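Local coordinates for protein beta-hexosaminidase (PDB 6JTJ) that probably cleaves terminal beta-1,4-linked N-acetylglucosamine from peptide-linked peptidoglycan fragments, as part of cell-wall recycling, at residues Lys210-His215 / Glu274-Gln279; His259-Tyr262 / Lys268-Gly271; Arg110-Ile115 / Thr119-Met124; Asp105-Arg110 / Gly178-His183; Gly305-Arg310 / Pro328-Glu333. All blocks are in the same frame, centred on the assembly; numbering follows the deposited sequence.

Interaction 1 of 5, residues Lys210-His215 / Glu274-Gln279. With NAG (2-acetamido-2-deoxy-beta-D-glucopyranose), chain I.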
# COMPACT_ATOMS: atom_id res chain seq x y z
N LYS C 210 7.61 3.17 13.06
CA LYS C 210 6.39 2.68 12.43
C LYS C 210 6.58 1.23 11.99
O LYS C 210 7.69 0.90 11.56
CB LYS C 210 6.09 3.50 11.16
CG LYS C 210 6.26 4.98 11.32
CD LYS C 210 5.54 5.75 10.21
CE LYS C 210 6.24 5.67 8.87
NZ LYS C 210 5.91 6.89 8.06
N HIS C 211 5.56 0.36 12.03
CA HIS C 211 4.22 0.60 12.54
C HIS C 211 4.01 -0.40 13.65
O HIS C 211 3.92 -1.59 13.40
CB HIS C 211 3.18 0.42 11.44
CG HIS C 211 3.45 1.26 10.23
ND1 HIS C 211 4.42 0.94 9.30
CD2 HIS C 211 2.87 2.40 9.80
CE1 HIS C 211 4.42 1.84 8.34
NE2 HIS C 211 3.50 2.74 8.62
N PHE C 212 3.96 0.09 14.89
CA PHE C 212 3.96 -0.76 16.07
C PHE C 212 2.72 -1.65 16.09
O PHE C 212 1.62 -1.16 15.87
CB PHE C 212 3.94 0.11 17.34
CG PHE C 212 3.88 -0.69 18.61
CD1 PHE C 212 5.05 -1.16 19.19
CD2 PHE C 212 2.68 -0.95 19.21
CE1 PHE C 212 5.02 -1.90 20.34
CE2 PHE C 212 2.64 -1.69 20.39
CZ PHE C 212 3.80 -2.15 20.96
N PRO C 213 2.88 -2.94 16.43
CA PRO C 213 4.06 -3.67 16.84
C PRO C 213 4.79 -4.42 15.71
O PRO C 213 5.67 -5.26 16.01
CB PRO C 213 3.47 -4.69 17.81
CG PRO C 213 2.17 -5.03 17.18
CD PRO C 213 1.68 -3.78 16.52
N GLY C 214 4.49 -4.09 14.46
CA GLY C 214 5.20 -4.68 13.31
C GLY C 214 4.26 -5.04 12.18
O GLY C 214 3.41 -5.90 12.33
N HIS C 215 4.43 -4.36 11.06
CA HIS C 215 3.55 -4.49 9.90
C HIS C 215 4.13 -5.44 8.83
O HIS C 215 3.51 -5.67 7.78
CB HIS C 215 3.38 -3.09 9.28
CG HIS C 215 2.12 -2.90 8.49
ND1 HIS C 215 1.75 -3.72 7.45
CD2 HIS C 215 1.17 -1.93 8.55
CE1 HIS C 215 0.61 -3.29 6.92
NE2 HIS C 215 0.24 -2.20 7.58
N GLU C 274 -5.96 -1.43 24.04
CA GLU C 274 -5.36 -1.19 25.36
C GLU C 274 -4.25 -2.16 25.65
O GLU C 274 -3.24 -1.80 26.25
CB GLU C 274 -6.39 -1.35 26.48
CG GLU C 274 -7.42 -0.25 26.56
CD GLU C 274 -8.28 -0.35 27.81
OE1 GLU C 274 -8.74 -1.48 28.13
OE2 GLU C 274 -8.49 0.68 28.48
N ILE C 275 -4.44 -3.40 25.24
CA ILE C 275 -3.44 -4.43 25.46
C ILE C 275 -2.13 -4.03 24.75
O ILE C 275 -1.07 -3.96 25.38
CB ILE C 275 -3.96 -5.81 25.01
CG1 ILE C 275 -5.11 -6.27 25.94
CG2 ILE C 275 -2.84 -6.84 25.03
CD1 ILE C 275 -5.96 -7.39 25.39
N TRP C 276 -2.22 -3.72 23.46
CA TRP C 276 -1.01 -3.34 22.71
C TRP C 276 -0.39 -2.06 23.25
O TRP C 276 0.81 -1.99 23.46
CB TRP C 276 -1.30 -3.21 21.21
CG TRP C 276 -1.30 -4.51 20.51
CD1 TRP C 276 -2.35 -5.11 19.89
CD2 TRP C 276 -0.19 -5.39 20.36
NE1 TRP C 276 -1.97 -6.32 19.36
CE2 TRP C 276 -0.65 -6.52 19.66
CE3 TRP C 276 1.15 -5.34 20.76
CZ2 TRP C 276 0.20 -7.59 19.32
CZ3 TRP C 276 1.98 -6.41 20.47
CH2 TRP C 276 1.51 -7.52 19.73
N LEU C 277 -1.22 -1.04 23.48
CA LEU C 277 -0.71 0.29 23.75
C LEU C 277 -0.39 0.54 25.23
O LEU C 277 0.61 1.18 25.53
CB LEU C 277 -1.69 1.34 23.22
CG LEU C 277 -2.05 1.22 21.74
CD1 LEU C 277 -3.01 2.34 21.35
CD2 LEU C 277 -0.81 1.25 20.85
N LYS C 278 -1.21 0.04 26.14
CA LYS C 278 -0.97 0.30 27.56
C LYS C 278 -0.18 -0.81 28.19
O LYS C 278 0.86 -0.58 28.80
CB LYS C 278 -2.29 0.50 28.31
CG LYS C 278 -3.00 1.78 27.89
CD LYS C 278 -4.24 2.03 28.71
CE LYS C 278 -4.84 3.36 28.30
NZ LYS C 278 -6.22 3.51 28.81
N GLN C 279 -0.65 -2.03 28.02
CA GLN C 279 -0.04 -3.14 28.69
C GLN C 279 1.33 -3.46 28.08
O GLN C 279 2.32 -3.64 28.81
CB GLN C 279 -1.04 -4.32 28.67
CG GLN C 279 -0.59 -5.65 29.24
CD GLN C 279 -1.66 -6.73 29.12
OE1 GLN C 279 -2.86 -6.44 29.03
NE2 GLN C 279 -1.22 -7.99 29.11
C1 NAG I . -0.34 5.70 7.30
C2 NAG I . 1.01 5.14 6.83
C3 NAG I . 2.13 5.68 7.68
C4 NAG I . 2.05 7.20 7.77
C5 NAG I . 0.73 7.66 8.35
C6 NAG I . 0.58 9.18 8.27
C7 NAG I . 1.54 2.84 5.98
C8 NAG I . 2.03 3.48 4.75
N2 NAG I . 1.07 3.70 6.90
O1 NAG I . -1.30 5.62 6.26
O3 NAG I . 3.35 5.25 7.13
O4 NAG I . 3.11 7.73 8.53
O5 NAG I . -0.32 7.09 7.59
O6 NAG I . 0.56 9.67 6.93
O7 NAG I . 1.54 1.61 6.10
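Pro-213 sets its CG over one face of the Trp-276 indole, 3.5 Å from the centroid of the six-membered ring and 11° off its normal, a CH-pi contact. CB of the same proline adds a second touch at 3.5 Å from Trp-276 CZ3, nearer the rim. Phe-212 comes in beside it: with CG anti to the backbone N (chi1 178°), its ring reaches the helix, and CE2 lies 3.6 Å from the backbone O of Trp-276, which sits at the edge of the phenyl. The two aromatic planes stand almost perpendicular, at 87°. Leu-277 CD2 meets Phe-212 CD2 more loosely, at 4.4 Å. The contact joins the C-terminal end of strand 208-212 to helix 274-284 within the barrel-like N-terminal domain of the glycosyl hydrolase 3 family. Cis peptide bonds precede both His-211 and Pro-213, and between them the chain turns a corner, with the sugar and the helix served by different residues. Lys-210 NZ donates to O4 of the bound N-acetylglucosamine at 3.0 Å and to its O3 at 3.2 Å; His-211 NE2 pairs with that O3 at 2.9 Å. Asp-168 positions the His-211 ring through ND1. Farther out, Phe-244 meets Phe-212 edge-to-face, Leu-236 touches both Pro-213 and Trp-276, and the backbone O of Asp-221 of the second subunit also binds the sugar.

Interaction 2 of 5, residues His259-Tyr262 / Lys268-Gly271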
# COMPACT_ATOMS: atom_id res chain seq x y z
N HIS C 259 -2.29 -0.64 11.48
CA HIS C 259 -3.70 -0.95 11.30
C HIS C 259 -3.80 -2.43 10.97
O HIS C 259 -4.01 -2.82 9.81
CB HIS C 259 -4.29 -0.07 10.19
CG HIS C 259 -5.78 -0.12 10.12
ND1 HIS C 259 -6.62 -0.06 11.22
CD2 HIS C 259 -6.58 -0.20 9.03
CE1 HIS C 259 -7.87 -0.13 10.80
NE2 HIS C 259 -7.87 -0.21 9.48
N VAL C 260 -3.59 -3.25 11.98
CA VAL C 260 -3.45 -4.69 11.81
C VAL C 260 -3.98 -5.33 13.08
O VAL C 260 -3.72 -4.85 14.18
CB VAL C 260 -1.95 -5.08 11.64
CG1 VAL C 260 -1.77 -6.58 11.70
CG2 VAL C 260 -1.40 -4.54 10.33
N VAL C 261 -4.70 -6.44 12.93
CA VAL C 261 -5.19 -7.22 14.06
C VAL C 261 -4.27 -8.39 14.30
O VAL C 261 -3.87 -9.07 13.35
CB VAL C 261 -6.62 -7.75 13.82
CG1 VAL C 261 -7.14 -8.45 15.06
CG2 VAL C 261 -7.55 -6.61 13.46
N TYR C 262 -3.92 -8.60 15.56
CA TYR C 262 -3.07 -9.69 15.98
C TYR C 262 -3.92 -10.55 16.94
O TYR C 262 -3.80 -10.41 18.15
CB TYR C 262 -1.81 -9.16 16.69
CG TYR C 262 -1.02 -8.15 15.86
CD1 TYR C 262 -1.44 -6.83 15.75
CD2 TYR C 262 0.15 -8.52 15.21
CE1 TYR C 262 -0.71 -5.92 15.00
CE2 TYR C 262 0.86 -7.61 14.44
CZ TYR C 262 0.43 -6.30 14.36
OH TYR C 262 1.14 -5.42 13.60
N LYS C 268 -8.77 -6.50 18.65
CA LYS C 268 -8.78 -5.15 18.11
C LYS C 268 -7.48 -4.81 17.40
O LYS C 268 -6.41 -5.27 17.81
CB LYS C 268 -9.01 -4.15 19.23
CG LYS C 268 -10.39 -4.29 19.85
CD LYS C 268 -10.52 -3.42 21.08
CE LYS C 268 -11.96 -3.46 21.57
NZ LYS C 268 -12.26 -2.51 22.67
N PRO C 269 -7.56 -3.99 16.33
CA PRO C 269 -6.33 -3.47 15.72
C PRO C 269 -5.47 -2.77 16.77
O PRO C 269 -5.99 -2.17 17.71
CB PRO C 269 -6.82 -2.45 14.70
CG PRO C 269 -8.28 -2.69 14.55
CD PRO C 269 -8.76 -3.34 15.80
N ALA C 270 -4.15 -2.84 16.59
CA ALA C 270 -3.20 -2.31 17.55
C ALA C 270 -3.47 -0.88 17.97
O ALA C 270 -3.37 -0.56 19.15
CB ALA C 270 -1.79 -2.43 17.00
N GLY C 271 -3.85 -0.02 17.03
CA GLY C 271 -4.10 1.39 17.34
C GLY C 271 -5.33 1.67 18.19
O GLY C 271 -5.55 2.80 18.65
O HOH W 1 -4.47 -7.13 17.70
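Lys-268 meets the facing chain through its backbone: its O accepts from a water at 2.7 Å, and that water in turn accepts from Tyr-262 N, also 2.7 Å away. Pro-269 follows, its CG against Val-261 CG2 at 4.1 Å and its CB 4.2 Å from His-259 ND1. Its CA points a hydrogen at Val-260 O over 3.3 Å, a CA-H...O contact. The same oxygen takes the one direct hydrogen bond here, from Ala-270 N at 3.2 Å (155° at the hydrogen). Ala-270 CB then rests 4.2 Å from Tyr-262 CE1, while Val-260 CG1 lies over a face of that ring and the phenol OH bonds to Gly-214 O. Gly-271 leads on toward helix 274-284. The contact closes the short connection between strand 261-262 and that helix, close to the predicted nucleophile Asp-294, whose side chain approaches that of His-259. Backbone groups supply all the polar links across this contact, with the side chains adding apolar packing.

Interaction 3 of 5, residues Arg110-Ile115 / Thr119-Met124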
# COMPACT_ATOMS: atom_id res chain seq x y z
N ARG C 110 9.87 5.90 -2.23
CA ARG C 110 8.51 6.25 -2.69
C ARG C 110 7.66 6.93 -1.65
O ARG C 110 6.48 7.26 -1.92
CB ARG C 110 7.77 5.02 -3.24
CG ARG C 110 8.51 4.32 -4.36
CD ARG C 110 7.61 3.35 -5.10
NE ARG C 110 8.32 2.64 -6.15
CZ ARG C 110 9.04 1.54 -5.96
NH1 ARG C 110 9.21 1.02 -4.75
NH2 ARG C 110 9.62 0.96 -7.00
N VAL C 111 8.26 7.23 -0.50
CA VAL C 111 7.61 8.05 0.51
C VAL C 111 8.48 9.27 0.84
O VAL C 111 9.32 9.25 1.74
CB VAL C 111 7.33 7.24 1.77
CG1 VAL C 111 6.50 8.05 2.75
CG2 VAL C 111 6.61 5.95 1.43
N GLN C 112 8.28 10.33 0.05
CA GLN C 112 8.95 11.61 0.23
C GLN C 112 8.06 12.69 -0.37
O GLN C 112 7.93 12.78 -1.59
CB GLN C 112 10.32 11.61 -0.46
CG GLN C 112 11.05 12.93 -0.27
CD GLN C 112 12.42 12.99 -0.92
OE1 GLN C 112 13.02 11.97 -1.27
NE2 GLN C 112 12.91 14.21 -1.10
N ARG C 113 7.37 13.44 0.48
CA ARG C 113 6.35 14.39 0.03
C ARG C 113 6.92 15.51 -0.83
O ARG C 113 6.34 15.87 -1.85
CB ARG C 113 5.61 15.02 1.22
CG ARG C 113 4.91 14.04 2.14
CD ARG C 113 4.08 13.00 1.41
NE ARG C 113 3.42 12.13 2.38
CZ ARG C 113 3.05 10.87 2.17
NH1 ARG C 113 3.27 10.28 1.00
NH2 ARG C 113 2.48 10.18 3.15
N PHE C 114 8.05 16.04 -0.41
CA PHE C 114 8.60 17.25 -0.98
C PHE C 114 9.81 16.88 -1.82
O PHE C 114 10.82 16.43 -1.30
CB PHE C 114 9.04 18.25 0.12
CG PHE C 114 8.01 18.54 1.16
CD1 PHE C 114 6.66 18.49 0.88
CD2 PHE C 114 8.40 18.87 2.44
CE1 PHE C 114 5.72 18.78 1.86
CE2 PHE C 114 7.47 19.17 3.42
CZ PHE C 114 6.13 19.12 3.13
N ILE C 115 9.71 17.10 -3.12
CA ILE C 115 10.73 16.65 -4.06
C ILE C 115 11.59 17.82 -4.54
O ILE C 115 12.80 17.84 -4.31
CB ILE C 115 10.09 15.94 -5.26
CG1 ILE C 115 9.34 14.69 -4.78
CG2 ILE C 115 11.12 15.59 -6.32
CD1 ILE C 115 10.19 13.65 -4.06
N THR C 119 17.13 17.10 -1.63
CA THR C 119 17.86 15.92 -2.04
C THR C 119 16.87 14.76 -2.12
O THR C 119 16.06 14.59 -1.22
CB THR C 119 18.92 15.54 -1.01
OG1 THR C 119 19.77 16.65 -0.83
CG2 THR C 119 19.74 14.35 -1.47
N ARG C 120 16.94 13.99 -3.21
CA ARG C 120 16.11 12.79 -3.34
C ARG C 120 16.65 11.71 -2.42
O ARG C 120 17.83 11.39 -2.47
CB ARG C 120 16.09 12.31 -4.79
CG ARG C 120 15.01 11.28 -5.08
CD ARG C 120 13.64 11.93 -5.15
NE ARG C 120 12.61 10.96 -5.53
CZ ARG C 120 11.99 10.12 -4.71
NH1 ARG C 120 12.26 10.10 -3.41
NH2 ARG C 120 11.08 9.27 -5.20
N LEU C 121 15.80 11.17 -1.58
CA LEU C 121 16.22 10.21 -0.56
C LEU C 121 16.05 8.77 -1.06
O LEU C 121 15.07 8.47 -1.75
CB LEU C 121 15.39 10.39 0.71
CG LEU C 121 15.49 11.77 1.36
CD1 LEU C 121 14.33 11.96 2.33
CD2 LEU C 121 16.81 11.96 2.07
N PRO C 122 16.98 7.89 -0.70
CA PRO C 122 16.86 6.52 -1.11
C PRO C 122 15.84 5.81 -0.26
O PRO C 122 15.58 6.25 0.87
CB PRO C 122 18.24 5.95 -0.80
CG PRO C 122 18.70 6.75 0.39
CD PRO C 122 18.22 8.13 0.06
N ALA C 123 15.28 4.73 -0.78
CA ALA C 123 14.44 3.85 0.02
C ALA C 123 15.31 3.22 1.13
O ALA C 123 16.49 2.97 0.94
CB ALA C 123 13.84 2.77 -0.85
N MET C 124 14.71 2.97 2.29
CA MET C 124 15.47 2.40 3.40
C MET C 124 16.08 1.03 3.12
O MET C 124 17.11 0.69 3.70
CB MET C 124 14.62 2.34 4.67
CG MET C 124 14.22 3.69 5.22
SD MET C 124 15.63 4.73 5.67
CE MET C 124 15.86 5.70 4.19
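Gln-112 stretches straight out to residues 119-121, its CG opposite the backbone N (chi1 -180°) and the chain extended beyond, while Arg-120 bends about its CB-CG bond (chi2 74°) and swings its guanidinium back to the same amide. Gln-112 OE1 accepts twice: from Leu-121 N at 2.9 Å, a nearly straight bond of 166°, and from Arg-120 NH1 at 2.9 Å. The arginine nitrogen stands above the carbonyl plane, well off a lone pair, whereas Leu-121 N is only moderately tilted from it. At the other end of the amide, NE2 donates to Thr-119 O at 3.2 Å and to Phe-114 O, within its own segment, at 3.1 Å. Ile-115 CD1 sits over one face of the Arg-120 guanidinium, 3.9 Å from NE and toward the rim. The side chain of Leu-121 runs alongside the glutamine oxygen, with CB 3.5 Å from OE1, and packs on Leu-150 of helix 136-155. Arg-120 NH1 also binds Gly-109 O. The loop stitched here begins at strand 111-112 and carries Arg-113, a predicted substrate ligand, which is salt-bridged to Asp-105 and to Glu-219 and Asp-221 of the second subunit. With donors gathered at OE1 and acceptors at NE2, the buried amide is fixed in one flip state, and both its polar ends are satisfied.

Interaction 4 of 5, residues Asp105-Arg110 / Gly178-His183. With NAG (2-acetamido-2-deoxy-beta-D-glucopyranose), chain I.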
# COMPACT_ATOMS: atom_id res chain seq x y z
N ASP C 105 5.75 13.03 6.26
CA ASP C 105 6.26 11.71 5.93
C ASP C 105 7.43 11.82 4.94
O ASP C 105 7.22 11.78 3.72
CB ASP C 105 5.15 10.83 5.33
CG ASP C 105 4.02 10.54 6.30
OD1 ASP C 105 4.31 9.95 7.36
OD2 ASP C 105 2.85 10.86 6.00
N HIS C 106 8.65 11.98 5.46
CA HIS C 106 9.86 11.80 4.67
C HIS C 106 10.58 10.57 5.17
O HIS C 106 11.31 10.63 6.16
CB HIS C 106 10.79 13.01 4.73
CG HIS C 106 10.51 14.03 3.67
ND1 HIS C 106 11.49 14.86 3.16
CD2 HIS C 106 9.37 14.36 3.03
CE1 HIS C 106 10.96 15.64 2.24
NE2 HIS C 106 9.67 15.37 2.15
N GLU C 107 10.34 9.46 4.49
CA GLU C 107 11.04 8.21 4.77
C GLU C 107 12.20 8.05 3.80
O GLU C 107 13.30 7.68 4.20
CB GLU C 107 10.11 7.02 4.60
CG GLU C 107 9.01 6.93 5.64
CD GLU C 107 8.01 5.83 5.34
OE1 GLU C 107 8.36 4.86 4.63
OE2 GLU C 107 6.87 5.93 5.83
N GLY C 108 11.90 8.27 2.53
CA GLY C 108 12.81 7.93 1.46
C GLY C 108 12.14 7.10 0.37
O GLY C 108 11.11 6.47 0.59
N GLY C 109 12.74 7.11 -0.81
CA GLY C 109 12.23 6.31 -1.92
C GLY C 109 10.86 6.80 -2.27
O GLY C 109 10.67 7.98 -2.54
N ARG C 110 9.87 5.90 -2.23
CA ARG C 110 8.51 6.25 -2.69
C ARG C 110 7.66 6.93 -1.65
O ARG C 110 6.48 7.26 -1.92
CB ARG C 110 7.77 5.02 -3.24
CG ARG C 110 8.51 4.32 -4.36
CD ARG C 110 7.61 3.35 -5.10
NE ARG C 110 8.32 2.64 -6.15
CZ ARG C 110 9.04 1.54 -5.96
NH1 ARG C 110 9.21 1.02 -4.75
NH2 ARG C 110 9.62 0.96 -7.00
N GLY C 178 7.10 -3.04 1.62
CA GLY C 178 8.02 -3.27 0.53
C GLY C 178 9.44 -2.84 0.78
O GLY C 178 10.03 -3.23 1.79
N ASN C 179 9.96 -1.97 -0.07
CA ASN C 179 11.28 -1.47 0.12
C ASN C 179 11.40 -0.36 1.22
O ASN C 179 12.47 0.18 1.44
CB ASN C 179 11.88 -1.08 -1.23
CG ASN C 179 11.31 0.23 -1.76
OD1 ASN C 179 10.55 0.92 -1.09
ND2 ASN C 179 11.71 0.60 -2.98
N ARG C 180 10.32 -0.04 1.90
CA ARG C 180 10.37 0.92 2.99
C ARG C 180 11.01 0.32 4.25
O ARG C 180 11.37 1.08 5.16
CB ARG C 180 8.99 1.41 3.34
CG ARG C 180 8.33 2.20 2.20
CD ARG C 180 6.84 2.25 2.39
NE ARG C 180 6.50 3.04 3.56
CZ ARG C 180 5.31 3.03 4.15
NH1 ARG C 180 4.36 2.23 3.69
NH2 ARG C 180 5.08 3.81 5.20
N SER C 181 11.12 -1.00 4.29
CA SER C 181 11.78 -1.68 5.40
C SER C 181 13.29 -1.77 5.13
O SER C 181 13.72 -2.00 3.99
CB SER C 181 11.20 -3.08 5.57
OG SER C 181 12.00 -3.88 6.39
N PHE C 182 14.09 -1.58 6.19
CA PHE C 182 15.54 -1.66 6.08
C PHE C 182 16.00 -3.04 5.63
O PHE C 182 16.88 -3.14 4.80
CB PHE C 182 16.22 -1.40 7.43
CG PHE C 182 16.24 0.03 7.87
CD1 PHE C 182 17.08 0.95 7.28
CD2 PHE C 182 15.42 0.46 8.90
CE1 PHE C 182 17.12 2.27 7.70
CE2 PHE C 182 15.46 1.76 9.33
CZ PHE C 182 16.30 2.68 8.73
N HIS C 183 15.40 -4.09 6.20
CA HIS C 183 15.99 -5.42 6.15
C HIS C 183 15.04 -6.46 6.75
O HIS C 183 14.10 -6.12 7.48
CB HIS C 183 17.31 -5.38 6.95
CG HIS C 183 18.31 -6.42 6.55
ND1 HIS C 183 18.32 -7.69 7.08
CD2 HIS C 183 19.37 -6.36 5.71
CE1 HIS C 183 19.32 -8.37 6.56
NE2 HIS C 183 19.96 -7.59 5.72
C1 NAG I . -0.34 5.70 7.30
C2 NAG I . 1.01 5.14 6.83
C3 NAG I . 2.13 5.68 7.68
C4 NAG I . 2.05 7.20 7.77
C5 NAG I . 0.73 7.66 8.35
C6 NAG I . 0.58 9.18 8.27
C7 NAG I . 1.54 2.84 5.98
C8 NAG I . 2.03 3.48 4.75
N2 NAG I . 1.07 3.70 6.90
O1 NAG I . -1.30 5.62 6.26
O3 NAG I . 3.35 5.25 7.13
O4 NAG I . 3.11 7.73 8.53
O5 NAG I . -0.32 7.09 7.59
O6 NAG I . 0.56 9.67 6.93
O7 NAG I . 1.54 1.61 6.10
O HOH W 2 10.95 3.68 4.78
O HOH W 3 10.34 3.43 -0.44
O HOH W 4 8.16 1.86 -2.07
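Arg-180 and Glu-107 form a side-on, two-pronged salt bridge in the sugar pocket, where strand 101-108 ends in a classic beta bulge, Glu-107 and Gly-108 both facing Val-111. Along the arginine, CB passes 3.7 Å from Glu-107 OE1 and CG 3.6 Å from it; a bend at chi3 (67°) then turns the head in line with the carboxylate. NE donates to OE1 at 2.8 Å, almost straight at 173°, and NH2 to OE2 at 2.8 Å. Both oxygens use their syn lone pairs, and the carboxylate and guanidinium planes are only 18° apart. NH1 bonds to Val-176 O, while NH2 makes a weak bond to O3 of N-acetylglucosamine at 3.0 Å. Lys-210 NZ is a second cationic partner of Glu-107 OE2, so the glutamate holds together two groups that touch the sugar. Asp-105 grips the O4 and O6 hydroxyls, OD1 taking O4 at 2.8 Å and OD2 taking O6 at 2.7 Å. Arg-110 turns to the dimer interface and bridges Asp-170 of the second subunit. Across to Asn-179 it is linked by water, one molecule lying 3.0 Å from Arg-110 NH1 and donating to Asn-179 OD1.

Interaction 5 of 5, residues Gly305-Arg310 / Pro328-Glu333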
# COMPACT_ATOMS: atom_id res chain seq x y z
N GLY C 305 -20.01 6.03 11.99
CA GLY C 305 -19.92 5.66 13.42
C GLY C 305 -19.53 6.88 14.27
O GLY C 305 -19.67 6.91 15.51
N GLY C 306 -19.00 7.89 13.57
CA GLY C 306 -18.79 9.24 14.07
C GLY C 306 -17.39 9.53 14.52
O GLY C 306 -16.83 8.75 15.25
N ILE C 307 -16.87 10.69 14.11
CA ILE C 307 -15.49 11.04 14.42
C ILE C 307 -15.24 11.18 15.92
O ILE C 307 -14.21 10.70 16.42
CB ILE C 307 -15.05 12.31 13.67
CG1 ILE C 307 -13.54 12.54 13.85
CG2 ILE C 307 -15.83 13.54 14.12
CD1 ILE C 307 -12.68 11.50 13.17
N LYS C 308 -16.19 11.78 16.64
CA LYS C 308 -16.08 11.94 18.08
C LYS C 308 -15.91 10.59 18.74
O LYS C 308 -15.08 10.43 19.64
CB LYS C 308 -17.29 12.65 18.68
CG LYS C 308 -17.34 14.14 18.39
CD LYS C 308 -18.61 14.78 18.95
CE LYS C 308 -18.63 16.29 18.78
NZ LYS C 308 -17.61 16.97 19.64
N GLU C 309 -16.71 9.62 18.32
CA GLU C 309 -16.65 8.30 18.90
C GLU C 309 -15.32 7.61 18.56
O GLU C 309 -14.72 6.96 19.41
CB GLU C 309 -17.86 7.46 18.47
CG GLU C 309 -17.88 6.03 18.97
CD GLU C 309 -17.90 5.89 20.48
OE1 GLU C 309 -18.17 6.87 21.20
OE2 GLU C 309 -17.62 4.76 20.96
N ARG C 310 -14.89 7.75 17.30
CA ARG C 310 -13.65 7.13 16.81
C ARG C 310 -12.43 7.69 17.58
O ARG C 310 -11.59 6.92 18.06
CB ARG C 310 -13.52 7.25 15.26
CG ARG C 310 -13.96 5.96 14.61
CD ARG C 310 -13.85 5.93 13.12
NE ARG C 310 -15.00 6.52 12.41
CZ ARG C 310 -15.05 7.66 11.72
NH1 ARG C 310 -16.20 8.01 11.14
NH2 ARG C 310 -13.99 8.48 11.58
N PRO C 328 -11.20 18.41 6.85
CA PRO C 328 -11.41 19.53 7.77
C PRO C 328 -12.85 19.61 8.33
O PRO C 328 -13.07 20.14 9.43
CB PRO C 328 -11.07 20.75 6.92
CG PRO C 328 -11.09 20.29 5.50
CD PRO C 328 -10.72 18.85 5.53
N ASP C 329 -13.81 19.05 7.59
CA ASP C 329 -15.18 18.92 8.09
C ASP C 329 -15.25 18.04 9.34
O ASP C 329 -16.00 18.35 10.27
CB ASP C 329 -16.12 18.36 6.99
CG ASP C 329 -15.67 17.00 6.46
OD1 ASP C 329 -14.52 16.91 5.96
OD2 ASP C 329 -16.44 16.03 6.56
N LEU C 330 -14.51 16.93 9.35
CA LEU C 330 -14.50 16.04 10.50
C LEU C 330 -13.72 16.65 11.66
O LEU C 330 -14.03 16.40 12.82
CB LEU C 330 -13.95 14.67 10.13
CG LEU C 330 -14.82 13.84 9.17
CD1 LEU C 330 -14.17 12.49 8.90
CD2 LEU C 330 -16.22 13.64 9.72
N VAL C 331 -12.72 17.46 11.35
CA VAL C 331 -11.98 18.17 12.39
C VAL C 331 -12.92 19.20 13.03
O VAL C 331 -12.95 19.35 14.26
CB VAL C 331 -10.72 18.87 11.85
CG1 VAL C 331 -10.05 19.69 12.94
CG2 VAL C 331 -9.73 17.85 11.29
N ASP C 332 -13.70 19.90 12.20
CA ASP C 332 -14.68 20.87 12.71
C ASP C 332 -15.71 20.22 13.58
O ASP C 332 -16.02 20.71 14.68
CB ASP C 332 -15.34 21.62 11.57
CG ASP C 332 -14.42 22.64 10.97
OD1 ASP C 332 -13.45 23.04 11.66
OD2 ASP C 332 -14.64 23.05 9.81
N GLU C 333 -16.21 19.08 13.12
CA GLU C 333 -17.16 18.30 13.90
C GLU C 333 -16.54 17.84 15.23
O GLU C 333 -17.16 17.96 16.28
CB GLU C 333 -17.62 17.09 13.08
CG GLU C 333 -18.75 16.31 13.71
CD GLU C 333 -19.16 15.11 12.89
OE1 GLU C 333 -19.03 15.15 11.64
OE2 GLU C 333 -19.64 14.12 13.50
O HOH W 5 -18.38 11.87 12.54
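Ile-307 and Leu-330 bring their CA atoms to 6.4 Å, the nearest CA pair between the first turn of helix 307-317, N-capped at Gly-306, and the start of helix 328-335. With CG1 of Ile-307 anti to the backbone N (chi1 -172°), CG2 is left to face the other helix: it touches Leu-330 O at 3.6 Å and the carboxylate carbon CD of Glu-333 at 3.9 Å. CG1 meets Leu-330 CB at 4.3 Å. These helices follow strands 290-295 and 321-323, parallel neighbours in the sheet, and pack as adjacent outer elements of the beta-alpha barrel. Ile-307 also rests on Leu-296 and Leu-330 on Thr-297, both in the loop after strand 290-295. Glu-333 extends its whole chain across Ile-307, and its OE2 accepts from a water at 2.8 Å that also lies beside Ile-307 N, though at a doubtfully short distance. Lys-308 reaches alongside, its CE 3.3 Å from Glu-333 O, its NZ passing on to the backbone O atoms of Leu-334 and Asp-336.

Along the chain interaction 3 is nested inside the loop closed by interaction 4, interaction 2 likewise inside that of interaction 1, and interaction 5 comes last. Each nested pair has centres about 8 Å apart, while interactions 1 and 4, with centres about 20 Å apart, meet at the bound sugar from two strands of one sheet, 208-212 and 101-108. Interactions 3 and 4 share Arg-110 and both reach the second subunit, so pocket and dimer interface are built from the same loops. Interaction 5, at least 21 Å from the other centres, joins two outer helices away from the ligand, on the barrel's flank.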